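PDB 3GJB: CytC3 from Streptomyces sp., which probably acts as a non-haem iron(II) and 2-oxoglutarate-dependent halogenase that chlorinates an aliphatic amino acid carried on a partner protein. Local coordinates for residues P107-D112 and Y252-A257. Numbering follows the deposited sequence.
With AKG (2-oxoglutaric acid), chain D.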
loop_
_atom_site.group_PDB
_atom_site.type_symbol
_atom_site.label_atom_id
_atom_site.label_comp_id
_atom_site.label_asym_id
_atom_site.label_seq_id
_atom_site.Cartn_x
_atom_site.Cartn_y
_atom_site.Cartn_z
ATOM N N PRO A 107 3.389 -8.751 7.805
ATOM C CA PRO A 107 4.227 -9.925 8.053
ATOM C C PRO A 107 3.346 -11.131 8.330
ATOM O O PRO A 107 2.169 -10.986 8.643
ATOM C CB PRO A 107 5.020 -9.518 9.286
ATOM C CG PRO A 107 3.985 -8.757 10.067
ATOM C CD PRO A 107 3.339 -7.881 8.994
ATOM N N LYS A 108 3.909 -12.320 8.187
ATOM C CA LYS A 108 3.168 -13.532 8.484
ATOM C C LYS A 108 4.171 -14.548 8.996
ATOM O O LYS A 108 5.198 -14.794 8.372
ATOM C CB LYS A 108 2.427 -14.058 7.257
ATOM C CG LYS A 108 1.296 -14.979 7.663
ATOM C CD LYS A 108 0.243 -15.066 6.605
ATOM C CE LYS A 108 -0.959 -15.826 7.121
ATOM N NZ LYS A 108 -1.972 -15.963 6.046
ATOM N N TYR A 109 3.865 -15.130 10.143
ATOM C CA TYR A 109 4.763 -16.072 10.773
ATOM C C TYR A 109 4.152 -17.447 10.924
ATOM O O TYR A 109 2.937 -17.601 10.850
ATOM C CB TYR A 109 5.171 -15.506 12.133
ATOM C CG TYR A 109 5.852 -14.160 12.002
ATOM C CD1 TYR A 109 7.092 -14.058 11.373
ATOM C CD2 TYR A 109 5.249 -12.984 12.473
ATOM C CE1 TYR A 109 7.724 -12.828 11.209
ATOM C CE2 TYR A 109 5.876 -11.740 12.316
ATOM C CZ TYR A 109 7.120 -11.675 11.678
ATOM O OH TYR A 109 7.775 -10.477 11.477
ATOM N N GLN A 110 5.004 -18.445 11.129
ATOM C CA GLN A 110 4.544 -19.817 11.293
ATOM C C GLN A 110 3.443 -19.861 12.350
ATOM O O GLN A 110 3.592 -19.304 13.438
ATOM C CB GLN A 110 5.723 -20.718 11.704
ATOM C CG GLN A 110 5.395 -22.206 11.889
ATOM C CD GLN A 110 4.702 -22.513 13.210
ATOM O OE1 GLN A 110 5.060 -21.969 14.255
ATOM N NE2 GLN A 110 3.720 -23.404 13.169
ATOM N N GLY A 111 2.329 -20.506 12.018
ATOM C CA GLY A 111 1.238 -20.607 12.966
ATOM C C GLY A 111 0.117 -19.614 12.734
ATOM O O GLY A 111 -0.978 -19.806 13.249
ATOM N N ASP A 112 0.371 -18.550 11.978
ATOM C CA ASP A 112 -0.681 -17.576 11.716
ATOM C C ASP A 112 -1.760 -18.243 10.885
ATOM O O ASP A 112 -1.475 -18.937 9.908
ATOM C CB ASP A 112 -0.148 -16.354 10.961
ATOM C CG ASP A 112 0.729 -15.467 11.824
ATOM O OD1 ASP A 112 0.691 -15.611 13.067
ATOM O OD2 ASP A 112 1.447 -14.614 11.259
ATOM N N TYR A 252 9.529 -16.429 7.300
ATOM C CA TYR A 252 8.461 -15.466 7.500
ATOM C C TYR A 252 8.189 -14.769 6.182
ATOM O O TYR A 252 9.070 -14.663 5.330
ATOM C CB TYR A 252 8.854 -14.446 8.573
ATOM C CG TYR A 252 9.937 -13.491 8.136
ATOM C CD1 TYR A 252 9.629 -12.363 7.375
ATOM C CD2 TYR A 252 11.279 -13.756 8.415
ATOM C CE1 TYR A 252 10.629 -11.526 6.894
ATOM C CE2 TYR A 252 12.293 -12.927 7.935
ATOM C CZ TYR A 252 11.961 -11.813 7.173
ATOM O OH TYR A 252 12.948 -11.000 6.668
ATOM N N ARG A 253 6.956 -14.329 5.996
ATOM C CA ARG A 253 6.609 -13.626 4.783
ATOM C C ARG A 253 6.455 -12.166 5.153
ATOM O O ARG A 253 5.877 -11.843 6.192
ATOM C CB ARG A 253 5.306 -14.156 4.198
ATOM C CG ARG A 253 4.747 -13.256 3.118
ATOM C CD ARG A 253 3.692 -12.322 3.689
ATOM N NE ARG A 253 2.377 -12.956 3.702
ATOM C CZ ARG A 253 1.270 -12.396 4.179
ATOM N NH1 ARG A 253 1.300 -11.173 4.701
ATOM N NH2 ARG A 253 0.124 -13.056 4.109
ATOM N N MET A 254 6.986 -11.287 4.313
ATOM C CA MET A 254 6.899 -9.864 4.569
ATOM C C MET A 254 6.428 -9.125 3.346
ATOM O O MET A 254 7.138 -9.043 2.344
ATOM C CB MET A 254 8.252 -9.294 4.990
ATOM C CG MET A 254 8.167 -7.846 5.451
ATOM S SD MET A 254 6.980 -7.660 6.799
ATOM C CE MET A 254 7.928 -8.286 8.175
ATOM N N GLY A 255 5.214 -8.598 3.431
ATOM C CA GLY A 255 4.666 -7.835 2.336
ATOM C C GLY A 255 4.691 -6.362 2.711
ATOM O O GLY A 255 4.488 -5.995 3.867
ATOM N N PHE A 256 4.971 -5.511 1.735
ATOM C CA PHE A 256 4.983 -4.085 1.978
ATOM C C PHE A 256 3.919 -3.526 1.063
ATOM O O PHE A 256 4.030 -3.630 -0.144
ATOM C CB PHE A 256 6.337 -3.482 1.624
ATOM C CG PHE A 256 6.360 -1.986 1.703
ATOM C CD1 PHE A 256 6.222 -1.339 2.927
ATOM C CD2 PHE A 256 6.499 -1.221 0.553
ATOM C CE1 PHE A 256 6.225 0.053 3.007
ATOM C CE2 PHE A 256 6.501 0.175 0.621
ATOM C CZ PHE A 256 6.364 0.811 1.851
ATOM N N ALA A 257 2.884 -2.936 1.641
ATOM C CA ALA A 257 1.800 -2.389 0.843
ATOM C C ALA A 257 1.810 -0.878 0.813
ATOM O O ALA A 257 1.983 -0.225 1.842
ATOM C CB ALA A 257 0.465 -2.874 1.379
HETATM C C1 AKG D . -5.856 -8.844 4.095
HETATM O O1 AKG D . -4.848 -8.155 4.088
HETATM O O2 AKG D . -7.003 -8.330 3.633
HETATM C C2 AKG D . -5.806 -10.248 4.619
HETATM O O5 AKG D . -6.815 -10.962 4.638
HETATM C C3 AKG D . -4.483 -10.763 5.127
HETATM C C4 AKG D . -4.621 -12.181 5.637
HETATM C C5 AKG D . -3.299 -12.683 6.129
HETATM O O3 AKG D . -2.304 -11.987 6.076
HETATM O O4 AKG D . -3.235 -13.919 6.631
#
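Lys108 and Arg253 form an antiparallel hydrogen-bonded pair: Lys108 N donates to Arg253 O (2.8 Å), and Arg253 N returns a straighter bond to Lys108 O (3.0 Å, 168° at the hydrogen). Beyond them the 107-112 segment leaves the strand through a type II turn, in which Tyr109 N reaches Asp112 OD2 (2.7 Å) from above the carboxylate plane.

The charged side chains share one face of the sheet. Lys108 runs out extended, its CB over the centre of one face of the Arg253 guanidinium and its CD 3.2 Å from Arg253 NH2. Arg253, bent at chi2 (-97°) and chi3, folds back to reach it. Both deliver their nitrogens to the distal carboxylate of 2-oxoglutarate, as an arginine or lysine does in related oxygenases: Lys108 NZ bonds to O4, though the modelled 2.5 Å is doubtfully short, Arg253 NH2 weakly to O3 (3.3 Å). Gly161 O accepts from both nitrogens, Leu243 O from the lysine and Phe106 O from Arg253 NH1.

Apolar packing takes the other face. Met254, doubled back, lays CE tightly on Pro107 CB (3.3 Å), while the Tyr109 ring lies alongside the Tyr252 side chain, pointing the same way, Tyr109 CE1 3.3 Å from Tyr252 CB.

The pair joins strands 98-108 and 253-262, adjacent in the main antiparallel sheet of this cupin-type fold; strand 147-152 flanks 253-262 on its other side, 289-292 lying beyond 98-108.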